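Local coordinates for protein putative silent information regulator 2 (Leishmania infantum, PDB 5OL0) that probably removes acetyl groups from lysine side chains of proteins, consuming NAD and releasing nicotinamide, as sirtuins of class I do, at residues A150-I155 against F161-N166; E83-F88 against G182-P187; L131-G136 against L142-G147; N96-H101 against L168-G173. One frame throughout, in Å; residues are numbered along the deposited sequence.

How the interactions relate
The chain opens its widest loop at E83-F88 and closes it at G182-P187 (interaction 2). Nested inside is the loop of interaction 4, from N96-H101 to L168-G173, and within that lie two short loops in series: interaction 3 first, then interaction 1. None cross. Interaction 3 belongs to the parallel sheet of the Rossmann-like domain, whereas the other three lie together in the zinc-bearing part of the fold. Interactions 1 and 2 share the small antiparallel sheet, where A153 N meets K186 O and I155 N meets I184 O. Interactions 1 and 4 both use helix 163-171, and the W98 ring of interaction 4 touches I163, N166 and P187.

Interaction 1 (A150-I155 against F161-N166); sequences AAAACI and FSIEQN. With ZN (zinc ion), chain E.
F161 meets A152 through its peptide group, while its ring leads off from the contact and has the backbone N of N166 at its edge, in plane. The other flat side chain, the N166 amide, lies with ND2 against the CB of A152. That ND2 is buried and has no polar partner in the model; the other end of the amide is held, since OD1 is hydrogen-bonded to the hydroxyls of S176 and Y89.

One direct bond joins the backbones: F161 N gives its proton to A152 O at 3.0 Å, with an N-H...O angle of 161°. A water links the same two residues, accepting from A152 N at 2.9 Å and donating to F161 O at 2.6 Å.

I163 supplies the apolar side. With CG1 anti to the backbone N (chi1 -170°), its CD1 reaches 3.7 Å from A151 O and 3.9 Å from A152 CB, and its CG2 branch lies beside A150 O. Helix 163-171 starts here, and S162 is its N-cap: Q165 N bonds S162 OG at 3.0 Å.

At the far end of the strand, C154 SG binds the zinc ion at 2.3 Å, and C157, C178 and C181 complete the Cys4 site of the sirtuin zinc module. Strand 151-154 runs down the middle of a three-stranded antiparallel sheet, with 160-161 along one border and 185-187 along the other, and helix 163-171 follows strand 160-161 after S162.

Interaction 2 (E83-F88 against G182-P187); sequences EKPEIF and GGIVKP
P85 and I184 make the closest of the apolar contacts: the proline CG lies 3.8 Å from I184 CD1, the tip of the longer branch, and CB of the same ring is 4.2 Å from that methyl. The two side chains cross at about a right angle. I184 gets there by holding CG1 anti to its own carbonyl carbon (chi1 -73°), which sends the ethyl arm out to the proline at the start of helix 85-95.

The aromatic part belongs to F88, one turn further on. Its side chain and that of P187 approach from opposite directions, and CE2 comes 4.1 Å from P187 CD, which sits at the edge of the ring, near its plane. K186 CB lies obliquely to the same ring, 4.4 Å from CE2. Beyond the two segments, the ring also packs edge-to-face with F191 and touches L81. In this way helix 85-95 is laid against strand 185-187, a border strand of the small antiparallel sheet that carries C154, and the helical and zinc modules of the sirtuin small domain are joined.

The polar interactions run past this apolar seam. The end of K186 leads away from F88: NZ bonds to V189 O, forms a salt bridge with E194, and takes part in a cation-pi contact with F191. Backbone bonds run from K186 to A153 and, just before the strand, from I184 to I155, and V185 O is hydrogen-bonded to Y89 OH. I87 N donates to K84 O at 3.0 Å, just where the chain enters helix 85-95.

Interaction 3 (L131-G136 against L142-G147); sequences LEKAAG and LVEAHG
Chi1 of L142, 174°, swings CG away from its own N and out to the helix, where the two methyls meet neighbouring residues: CD1 against CB of E132 at 3.6 Å, CD2 toward K133, 3.8 Å from its N and 4.0 Å from its CB. E132 crosses L142 at about a right angle and bends at chi2 (84°), curling its carboxylate back beside the helix.

That bend lets a water bridge the two segments. It donates to E132 OE1 at 2.7 Å and to E144 OE2 at 2.9 Å, and accepts from K133 N at 2.9 Å. The two carboxylates, 5.0 Å apart between E132 OE1 and E144 OE2, are thus separated by a donor serving both, which probably eases their mutual repulsion. The second oxygen of E132, OE2, bonds to T125.

From E144 the chain makes a type I turn to G147 that carries H146, probably the catalytic proton acceptor, whose side chain packs on the modified residue of the bound peptide. G136 closes the helix with a Schellman motif. Helix 131-134 is the crossover of a beta-alpha-beta unit between strand 120-125 and strand 142-144, the latter a border strand of the parallel Rossmann-like sheet.

Interaction 4 (N96-H101 against L168-G173); sequences NLWPGH and LEAMSG
W98 and M171 form a Met-aromatic contact between the loop after helix 85-95 and the end of helix 163-171, in the small domain of the sirtuin fold. The sulfur lies obliquely to the indole, 4.7 Å from SD to the centroid of the five-membered ring and 66° off the ring normal. NE1 donates to SD in a weak, bent hydrogen bond of 3.7 Å and 142°. The two side chains slide past each other in opposite directions, and the methionine chain is folded at chi2 and chi3, which brings sulfur rather than methyl to the nitrogen.

On the six-membered ring, W98 CZ2 rests 4.2 Å from A170 CB. A looser touch comes from N96, whose OD1 is 4.5 Å from M171 CE.

Further out, the indole also makes edge-to-face contacts with Y167 and F149. W98 also begins a type II turn that runs to H101 through G100. On the helix side, R93 bonds to A170 O and S176 to the carboxylate of E169. The helix ends in a Schellman motif with G173 at positive phi: T174 N returns to E169 O, and G173 N reaches A170 O at 3.2 Å.

Interaction 1 (A150-I155 against F161-N166)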
loop_
_atom_site.group_PDB
_atom_site.type_symbol
_atom_site.label_atom_id
_atom_site.label_comp_id
_atom_site.label_asym_id
_atom_site.label_seq_id
_atom_site.Cartn_x
_atom_site.Cartn_y
_atom_site.Cartn_z
ATOM N N ALA A 150 7.892 11.890 1.362
ATOM C CA ALA A 150 9.286 11.914 1.758
ATOM C C ALA A 150 10.089 12.898 0.952
ATOM O O ALA A 150 11.148 13.257 1.407
ATOM C CB ALA A 150 9.894 10.530 1.645
ATOM N N ALA A 151 9.607 13.279 -0.239
ATOM C CA ALA A 151 10.305 14.184 -1.177
ATOM C C ALA A 151 9.202 14.928 -1.926
ATOM O O ALA A 151 8.024 14.580 -1.792
ATOM C CB ALA A 151 11.176 13.406 -2.166
ATOM N N ALA A 152 9.580 15.958 -2.664
ATOM C CA ALA A 152 8.628 16.827 -3.325
ATOM C C ALA A 152 9.197 17.265 -4.672
ATOM O O ALA A 152 10.435 17.245 -4.864
ATOM C CB ALA A 152 8.344 18.048 -2.443
ATOM N N ALA A 153 8.319 17.721 -5.565
ATOM C CA ALA A 153 8.758 18.133 -6.912
ATOM C C ALA A 153 7.695 18.962 -7.615
ATOM O O ALA A 153 6.491 18.848 -7.314
ATOM C CB ALA A 153 9.112 16.884 -7.771
ATOM N N CYS A 154 8.138 19.803 -8.548
ATOM C CA CYS A 154 7.222 20.512 -9.459
ATOM C C CYS A 154 6.447 19.573 -10.374
ATOM O O CYS A 154 7.019 18.689 -10.991
ATOM C CB CYS A 154 8.015 21.439 -10.370
ATOM S SG CYS A 154 6.969 22.424 -11.481
ATOM N N ILE A 155 5.144 19.743 -10.462
ATOM C CA ILE A 155 4.350 18.895 -11.362
ATOM C C ILE A 155 4.550 19.267 -12.854
ATOM O O ILE A 155 4.299 18.434 -13.694
ATOM C CB ILE A 155 2.828 18.939 -11.043
ATOM C CG1 ILE A 155 2.214 20.277 -11.507
ATOM C CG2 ILE A 155 2.577 18.583 -9.552
ATOM C CD1 ILE A 155 0.758 20.446 -11.190
ATOM N N PHE A 161 12.098 19.789 -5.099
ATOM C CA PHE A 161 11.842 20.880 -4.205
ATOM C C PHE A 161 12.072 20.333 -2.799
ATOM O O PHE A 161 11.740 19.188 -2.519
ATOM C CB PHE A 161 10.426 21.298 -4.425
ATOM C CG PHE A 161 10.021 22.557 -3.716
ATOM C CD1 PHE A 161 9.499 22.510 -2.418
ATOM C CD2 PHE A 161 10.084 23.790 -4.368
ATOM C CE1 PHE A 161 9.077 23.682 -1.792
ATOM C CE2 PHE A 161 9.662 24.949 -3.765
ATOM C CZ PHE A 161 9.139 24.912 -2.477
ATOM N N SER A 162 12.654 21.148 -1.926
ATOM C CA SER A 162 12.843 20.793 -0.517
ATOM C C SER A 162 11.560 20.318 0.177
ATOM O O SER A 162 10.607 21.076 0.342
ATOM C CB SER A 162 13.359 21.998 0.259
ATOM O OG SER A 162 13.331 21.710 1.665
ATOM N N ILE A 163 11.577 19.091 0.681
ATOM C CA ILE A 163 10.436 18.561 1.385
ATOM C C ILE A 163 10.182 19.318 2.681
ATOM O O ILE A 163 9.044 19.442 3.141
ATOM C CB ILE A 163 10.571 17.030 1.674
ATOM C CG1 ILE A 163 9.262 16.450 2.204
ATOM C CG2 ILE A 163 11.706 16.693 2.645
ATOM C CD1 ILE A 163 8.118 16.628 1.234
ATOM N N GLU A 164 11.247 19.765 3.312
ATOM C CA GLU A 164 11.135 20.550 4.543
ATOM C C GLU A 164 10.477 21.896 4.242
ATOM O O GLU A 164 9.608 22.297 4.951
ATOM C CB GLU A 164 12.562 20.694 5.124
ATOM C CG GLU A 164 12.701 21.466 6.418
ATOM C CD GLU A 164 13.841 20.933 7.309
ATOM O OE1 GLU A 164 14.950 20.571 6.815
ATOM O OE2 GLU A 164 13.595 20.813 8.530
ATOM N N GLN A 165 10.875 22.554 3.152
ATOM C CA GLN A 165 10.211 23.756 2.699
ATOM C C GLN A 165 8.754 23.492 2.364
ATOM O O GLN A 165 7.876 24.264 2.772
ATOM C CB GLN A 165 10.920 24.390 1.518
ATOM C CG GLN A 165 10.239 25.668 1.156
ATOM C CD GLN A 165 10.798 26.377 -0.012
ATOM O OE1 GLN A 165 11.889 26.076 -0.539
ATOM N NE2 GLN A 165 10.051 27.373 -0.434
ATOM N N ASN A 166 8.496 22.388 1.654
ATOM C CA ASN A 166 7.134 22.050 1.265
ATOM C C ASN A 166 6.245 21.798 2.487
ATOM O O ASN A 166 5.120 22.201 2.511
ATOM C CB ASN A 166 7.120 20.851 0.307
ATOM C CG ASN A 166 5.730 20.522 -0.205
ATOM O OD1 ASN A 166 4.925 21.404 -0.610
ATOM N ND2 ASN A 166 5.422 19.272 -0.162
HETATM ZN ZN ZN E . 8.725 23.613 -12.431
HETATM O O HOH W 1 12.358 16.633 -2.444
#

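Interaction 2 (E83-F88 against G182-P187)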
loop_
_atom_site.group_PDB
_atom_site.type_symbol
_atom_site.label_atom_id
_atom_site.label_comp_id
_atom_site.label_asym_id
_atom_site.label_seq_id
_atom_site.Cartn_x
_atom_site.Cartn_y
_atom_site.Cartn_z
ATOM N N GLU A 83 -5.961 23.187 -10.956
ATOM C CA GLU A 83 -7.046 24.148 -10.995
ATOM C C GLU A 83 -7.214 24.839 -9.666
ATOM O O GLU A 83 -7.371 26.062 -9.622
ATOM C CB GLU A 83 -8.326 23.409 -11.373
ATOM C CG GLU A 83 -9.445 24.275 -11.914
ATOM C CD GLU A 83 -10.320 23.538 -12.910
ATOM O OE1 GLU A 83 -10.099 22.324 -13.119
ATOM O OE2 GLU A 83 -11.215 24.184 -13.499
ATOM N N LYS A 84 -7.197 24.043 -8.594
ATOM C CA LYS A 84 -7.501 24.521 -7.256
ATOM C C LYS A 84 -6.586 23.778 -6.229
ATOM O O LYS A 84 -7.072 22.899 -5.478
ATOM C CB LYS A 84 -8.965 24.251 -6.928
ATOM C CG LYS A 84 -9.991 24.943 -7.808
ATOM C CD LYS A 84 -11.317 25.001 -7.063
ATOM C CE LYS A 84 -12.523 25.260 -7.961
ATOM N NZ LYS A 84 -13.763 24.804 -7.253
ATOM N N PRO A 85 -5.291 24.131 -6.205
ATOM C CA PRO A 85 -4.312 23.453 -5.336
ATOM C C PRO A 85 -4.650 23.569 -3.825
ATOM O O PRO A 85 -4.413 22.637 -3.060
ATOM C CB PRO A 85 -2.967 24.078 -5.728
ATOM C CG PRO A 85 -3.289 25.351 -6.455
ATOM C CD PRO A 85 -4.687 25.230 -6.992
ATOM N N GLU A 86 -5.329 24.642 -3.439
ATOM C CA GLU A 86 -5.786 24.792 -2.078
ATOM C C GLU A 86 -6.509 23.549 -1.600
ATOM O O GLU A 86 -6.417 23.216 -0.433
ATOM C CB GLU A 86 -6.598 26.098 -1.876
ATOM C CG GLU A 86 -7.891 26.244 -2.680
ATOM C CD GLU A 86 -7.728 26.812 -4.106
ATOM O OE1 GLU A 86 -6.589 26.846 -4.669
ATOM O OE2 GLU A 86 -8.775 27.224 -4.672
ATOM N N ILE A 87 -7.169 22.803 -2.494
ATOM C CA ILE A 87 -7.931 21.628 -2.055
ATOM C C ILE A 87 -7.000 20.490 -1.607
ATOM O O ILE A 87 -7.154 19.933 -0.523
ATOM C CB ILE A 87 -8.900 21.099 -3.142
ATOM C CG1 ILE A 87 -10.012 22.130 -3.397
ATOM C CG2 ILE A 87 -9.512 19.753 -2.727
ATOM C CD1 ILE A 87 -10.773 21.963 -4.701
ATOM N N PHE A 88 -6.042 20.113 -2.435
ATOM C CA PHE A 88 -5.158 19.033 -1.979
ATOM C C PHE A 88 -4.307 19.550 -0.799
ATOM O O PHE A 88 -4.101 18.836 0.138
ATOM C CB PHE A 88 -4.305 18.472 -3.077
ATOM C CG PHE A 88 -3.126 17.708 -2.561
ATOM C CD1 PHE A 88 -3.269 16.396 -2.166
ATOM C CD2 PHE A 88 -1.882 18.335 -2.439
ATOM C CE1 PHE A 88 -2.180 15.702 -1.674
ATOM C CE2 PHE A 88 -0.788 17.656 -1.936
ATOM C CZ PHE A 88 -0.946 16.341 -1.548
ATOM N N GLY A 182 7.663 28.433 -11.881
ATOM C CA GLY A 182 6.449 28.832 -11.189
ATOM C C GLY A 182 5.354 27.768 -11.155
ATOM O O GLY A 182 4.225 28.039 -10.711
ATOM N N GLY A 183 5.655 26.549 -11.592
ATOM C CA GLY A 183 4.702 25.471 -11.432
ATOM C C GLY A 183 4.352 25.155 -9.970
ATOM O O GLY A 183 5.054 25.529 -9.023
ATOM N N ILE A 184 3.226 24.499 -9.813
ATOM C CA ILE A 184 2.778 24.004 -8.526
ATOM C C ILE A 184 3.602 22.798 -8.072
ATOM O O ILE A 184 3.791 21.835 -8.843
ATOM C CB ILE A 184 1.314 23.557 -8.588
ATOM C CG1 ILE A 184 0.390 24.784 -8.679
ATOM C CG2 ILE A 184 0.939 22.751 -7.320
ATOM C CD1 ILE A 184 -0.936 24.463 -9.365
ATOM N N VAL A 185 4.074 22.856 -6.832
ATOM C CA VAL A 185 4.862 21.764 -6.220
ATOM C C VAL A 185 3.910 20.941 -5.358
ATOM O O VAL A 185 2.914 21.471 -4.741
ATOM C CB VAL A 185 6.070 22.315 -5.437
ATOM C CG1 VAL A 185 6.674 21.295 -4.456
ATOM C CG2 VAL A 185 7.140 22.775 -6.430
ATOM N N LYS A 186 4.186 19.639 -5.343
ATOM C CA LYS A 186 3.572 18.737 -4.399
ATOM C C LYS A 186 4.570 17.705 -3.945
ATOM O O LYS A 186 5.603 17.488 -4.624
ATOM C CB LYS A 186 2.315 18.086 -4.983
ATOM C CG LYS A 186 2.540 17.272 -6.243
ATOM C CD LYS A 186 1.402 16.266 -6.390
ATOM C CE LYS A 186 1.554 15.513 -7.700
ATOM N NZ LYS A 186 2.726 14.592 -7.697
ATOM N N PRO A 187 4.278 17.061 -2.797
ATOM C CA PRO A 187 5.020 15.848 -2.441
ATOM C C PRO A 187 4.921 14.842 -3.538
ATOM O O PRO A 187 3.949 14.904 -4.346
ATOM C CB PRO A 187 4.306 15.352 -1.203
ATOM C CG PRO A 187 3.707 16.559 -0.616
ATOM C CD PRO A 187 3.255 17.387 -1.789
#

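Interaction 3 (L131-G136 against L142-G147)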
loop_
_atom_site.group_PDB
_atom_site.type_symbol
_atom_site.label_atom_id
_atom_site.label_comp_id
_atom_site.label_asym_id
_atom_site.label_seq_id
_atom_site.Cartn_x
_atom_site.Cartn_y
_atom_site.Cartn_z
ATOM N N LEU A 131 5.169 3.746 5.809
ATOM C CA LEU A 131 5.386 2.837 6.919
ATOM C C LEU A 131 6.137 1.559 6.649
ATOM O O LEU A 131 6.687 0.992 7.560
ATOM C CB LEU A 131 4.076 2.527 7.627
ATOM C CG LEU A 131 3.408 3.760 8.164
ATOM C CD1 LEU A 131 2.020 3.468 8.745
ATOM C CD2 LEU A 131 4.273 4.481 9.195
ATOM N N GLU A 132 6.130 1.070 5.434
ATOM C CA GLU A 132 6.949 -0.076 5.089
ATOM C C GLU A 132 8.450 0.295 5.290
ATOM O O GLU A 132 9.223 -0.458 5.899
ATOM C CB GLU A 132 6.710 -0.522 3.658
ATOM C CG GLU A 132 5.268 -0.965 3.338
ATOM C CD GLU A 132 4.327 0.208 3.003
ATOM O OE1 GLU A 132 4.758 1.426 2.959
ATOM O OE2 GLU A 132 3.141 -0.076 2.851
ATOM N N LYS A 133 8.826 1.460 4.755
ATOM C CA LYS A 133 10.163 2.051 4.909
ATOM C C LYS A 133 10.460 2.301 6.390
ATOM O O LYS A 133 11.548 1.993 6.884
ATOM C CB LYS A 133 10.251 3.371 4.127
ATOM C CG LYS A 133 11.637 4.002 4.107
ATOM C CD LYS A 133 11.703 5.104 3.050
ATOM C CE LYS A 133 13.128 5.614 2.884
ATOM N NZ LYS A 133 13.363 6.965 3.470
ATOM N N ALA A 134 9.472 2.749 7.140
ATOM C CA ALA A 134 9.680 2.991 8.583
ATOM C C ALA A 134 9.942 1.704 9.330
ATOM O O ALA A 134 10.671 1.698 10.299
ATOM C CB ALA A 134 8.463 3.716 9.180
ATOM N N ALA A 135 9.377 0.590 8.860
ATOM C CA ALA A 135 9.620 -0.719 9.456
ATOM C C ALA A 135 10.964 -1.358 9.022
ATOM O O ALA A 135 11.231 -2.453 9.456
ATOM C CB ALA A 135 8.459 -1.681 9.137
ATOM N N GLY A 136 11.712 -0.746 8.112
ATOM C CA GLY A 136 13.041 -1.228 7.639
ATOM C C GLY A 136 12.983 -2.134 6.435
ATOM O O GLY A 136 13.906 -2.911 6.151
ATOM N N LEU A 142 11.410 -2.777 -1.544
ATOM C CA LEU A 142 10.199 -1.981 -1.395
ATOM C C LEU A 142 9.890 -1.188 -2.667
ATOM O O LEU A 142 10.752 -0.504 -3.158
ATOM C CB LEU A 142 10.337 -1.004 -0.254
ATOM C CG LEU A 142 9.198 -0.000 -0.072
ATOM C CD1 LEU A 142 7.922 -0.785 0.292
ATOM C CD2 LEU A 142 9.583 1.020 1.013
ATOM N N VAL A 143 8.637 -1.258 -3.115
ATOM C CA VAL A 143 8.095 -0.403 -4.155
ATOM C C VAL A 143 6.942 0.405 -3.601
ATOM O O VAL A 143 5.858 -0.144 -3.293
ATOM C CB VAL A 143 7.649 -1.264 -5.309
ATOM C CG1 VAL A 143 7.031 -0.404 -6.425
ATOM C CG2 VAL A 143 8.859 -2.073 -5.814
ATOM N N GLU A 144 7.190 1.713 -3.468
ATOM C CA GLU A 144 6.173 2.722 -3.128
ATOM C C GLU A 144 5.520 3.084 -4.413
ATOM O O GLU A 144 5.904 4.065 -5.016
ATOM C CB GLU A 144 6.837 3.959 -2.460
ATOM C CG GLU A 144 7.172 3.660 -1.003
ATOM C CD GLU A 144 7.954 4.727 -0.241
ATOM O OE1 GLU A 144 8.773 5.404 -0.865
ATOM O OE2 GLU A 144 7.790 4.848 0.998
ATOM N N ALA A 145 4.541 2.290 -4.856
ATOM C CA ALA A 145 4.003 2.460 -6.182
ATOM C C ALA A 145 3.264 3.779 -6.454
ATOM O O ALA A 145 3.124 4.172 -7.616
ATOM C CB ALA A 145 3.084 1.294 -6.522
ATOM N N HIS A 146 2.798 4.429 -5.393
ATOM C CA HIS A 146 2.138 5.717 -5.444
ATOM C C HIS A 146 2.880 6.807 -4.726
ATOM O O HIS A 146 2.283 7.797 -4.344
ATOM C CB HIS A 146 0.755 5.608 -4.847
ATOM C CG HIS A 146 -0.151 4.744 -5.664
ATOM N ND1 HIS A 146 -1.308 4.184 -5.159
ATOM C CD2 HIS A 146 -0.061 4.333 -6.950
ATOM C CE1 HIS A 146 -1.871 3.445 -6.092
ATOM N NE2 HIS A 146 -1.130 3.513 -7.186
ATOM N N GLY A 147 4.166 6.603 -4.546
ATOM C CA GLY A 147 5.049 7.568 -3.867
ATOM C C GLY A 147 4.768 7.734 -2.407
ATOM O O GLY A 147 4.242 6.821 -1.771
HETATM O O HOH W 2 7.066 2.756 2.818
#

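Interaction 4 (N96-H101 against L168-G173)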
loop_
_atom_site.group_PDB
_atom_site.type_symbol
_atom_site.label_atom_id
_atom_site.label_comp_id
_atom_site.label_asym_id
_atom_site.label_seq_id
_atom_site.Cartn_x
_atom_site.Cartn_y
_atom_site.Cartn_z
ATOM N N ASN A 96 -1.327 14.307 7.934
ATOM C CA ASN A 96 -0.137 14.112 8.779
ATOM C C ASN A 96 0.772 12.989 8.291
ATOM O O ASN A 96 1.295 12.240 9.075
ATOM C CB ASN A 96 -0.570 13.882 10.258
ATOM C CG ASN A 96 -0.585 15.160 11.034
ATOM O OD1 ASN A 96 0.302 15.997 10.863
ATOM N ND2 ASN A 96 -1.599 15.332 11.884
ATOM N N LEU A 97 0.909 12.861 6.972
ATOM C CA LEU A 97 1.633 11.744 6.381
ATOM C C LEU A 97 3.131 11.978 6.271
ATOM O O LEU A 97 3.827 11.146 5.712
ATOM C CB LEU A 97 1.061 11.423 4.985
ATOM C CG LEU A 97 -0.369 10.883 5.113
ATOM C CD1 LEU A 97 -1.017 10.704 3.747
ATOM C CD2 LEU A 97 -0.410 9.598 5.867
ATOM N N TRP A 98 3.608 13.114 6.783
ATOM C CA TRP A 98 5.036 13.473 6.761
ATOM C C TRP A 98 5.737 12.405 7.549
ATOM O O TRP A 98 5.232 12.028 8.607
ATOM C CB TRP A 98 5.280 14.846 7.461
ATOM C CG TRP A 98 4.320 15.865 7.002
ATOM C CD1 TRP A 98 3.226 16.306 7.691
ATOM C CD2 TRP A 98 4.260 16.496 5.701
ATOM N NE1 TRP A 98 2.564 17.219 6.962
ATOM C CE2 TRP A 98 3.118 17.318 5.711
ATOM C CE3 TRP A 98 5.073 16.462 4.559
ATOM C CZ2 TRP A 98 2.761 18.144 4.624
ATOM C CZ3 TRP A 98 4.730 17.269 3.464
ATOM C CH2 TRP A 98 3.569 18.096 3.504
ATOM N N PRO A 99 6.878 11.882 7.045
ATOM C CA PRO A 99 7.526 10.786 7.804
ATOM C C PRO A 99 7.937 11.199 9.209
ATOM O O PRO A 99 8.397 12.332 9.433
ATOM C CB PRO A 99 8.784 10.438 6.960
ATOM C CG PRO A 99 8.962 11.576 6.016
ATOM C CD PRO A 99 7.575 12.108 5.758
ATOM N N GLY A 100 7.702 10.293 10.139
ATOM C CA GLY A 100 8.113 10.445 11.495
ATOM C C GLY A 100 6.937 10.666 12.425
ATOM O O GLY A 100 7.162 10.717 13.648
ATOM N N HIS A 101 5.728 10.865 11.899
ATOM C CA HIS A 101 4.519 10.906 12.791
ATOM C C HIS A 101 3.882 9.523 13.075
ATOM O O HIS A 101 3.934 9.005 14.186
ATOM C CB HIS A 101 3.464 11.870 12.247
ATOM C CG HIS A 101 2.212 11.900 13.053
ATOM N ND1 HIS A 101 2.166 12.376 14.347
ATOM C CD2 HIS A 101 0.959 11.463 12.771
ATOM C CE1 HIS A 101 0.930 12.268 14.815
ATOM N NE2 HIS A 101 0.185 11.703 13.882
ATOM N N LEU A 168 6.756 23.087 5.577
ATOM C CA LEU A 168 6.562 24.333 6.304
ATOM C C LEU A 168 5.534 25.218 5.586
ATOM O O LEU A 168 4.641 25.801 6.227
ATOM C CB LEU A 168 7.894 25.075 6.451
ATOM C CG LEU A 168 8.833 24.437 7.479
ATOM C CD1 LEU A 168 10.133 25.172 7.529
ATOM C CD2 LEU A 168 8.178 24.418 8.841
ATOM N N GLU A 169 5.630 25.265 4.264
ATOM C CA GLU A 169 4.652 26.017 3.472
ATOM C C GLU A 169 3.244 25.433 3.572
ATOM O O GLU A 169 2.277 26.134 3.911
ATOM C CB GLU A 169 5.129 26.157 2.041
ATOM C CG GLU A 169 6.155 27.260 1.908
ATOM C CD GLU A 169 6.805 27.318 0.542
ATOM O OE1 GLU A 169 6.486 26.518 -0.363
ATOM O OE2 GLU A 169 7.674 28.166 0.378
ATOM N N ALA A 170 3.137 24.125 3.372
ATOM C CA ALA A 170 1.849 23.480 3.421
ATOM C C ALA A 170 1.189 23.663 4.740
ATOM O O ALA A 170 -0.000 24.009 4.771
ATOM C CB ALA A 170 1.898 21.995 3.058
ATOM N N MET A 171 1.929 23.428 5.832
ATOM C CA MET A 171 1.325 23.452 7.161
ATOM C C MET A 171 0.994 24.864 7.632
ATOM O O MET A 171 0.268 25.043 8.601
ATOM C CB MET A 171 2.239 22.778 8.168
ATOM C CG MET A 171 2.469 21.317 7.885
ATOM S SD MET A 171 1.016 20.330 8.116
ATOM C CE MET A 171 0.941 20.300 9.899
ATOM N N SER A 172 1.525 25.867 6.973
ATOM C CA SER A 172 1.180 27.213 7.357
ATOM C C SER A 172 0.210 27.848 6.363
ATOM O O SER A 172 0.025 29.055 6.369
ATOM C CB SER A 172 2.462 28.025 7.443
ATOM O OG SER A 172 3.111 28.070 6.210
ATOM N N GLY A 173 -0.411 27.060 5.492
ATOM C CA GLY A 173 -1.362 27.612 4.508
ATOM C C GLY A 173 -0.843 28.105 3.170
ATOM O O GLY A 173 -1.580 28.741 2.453
#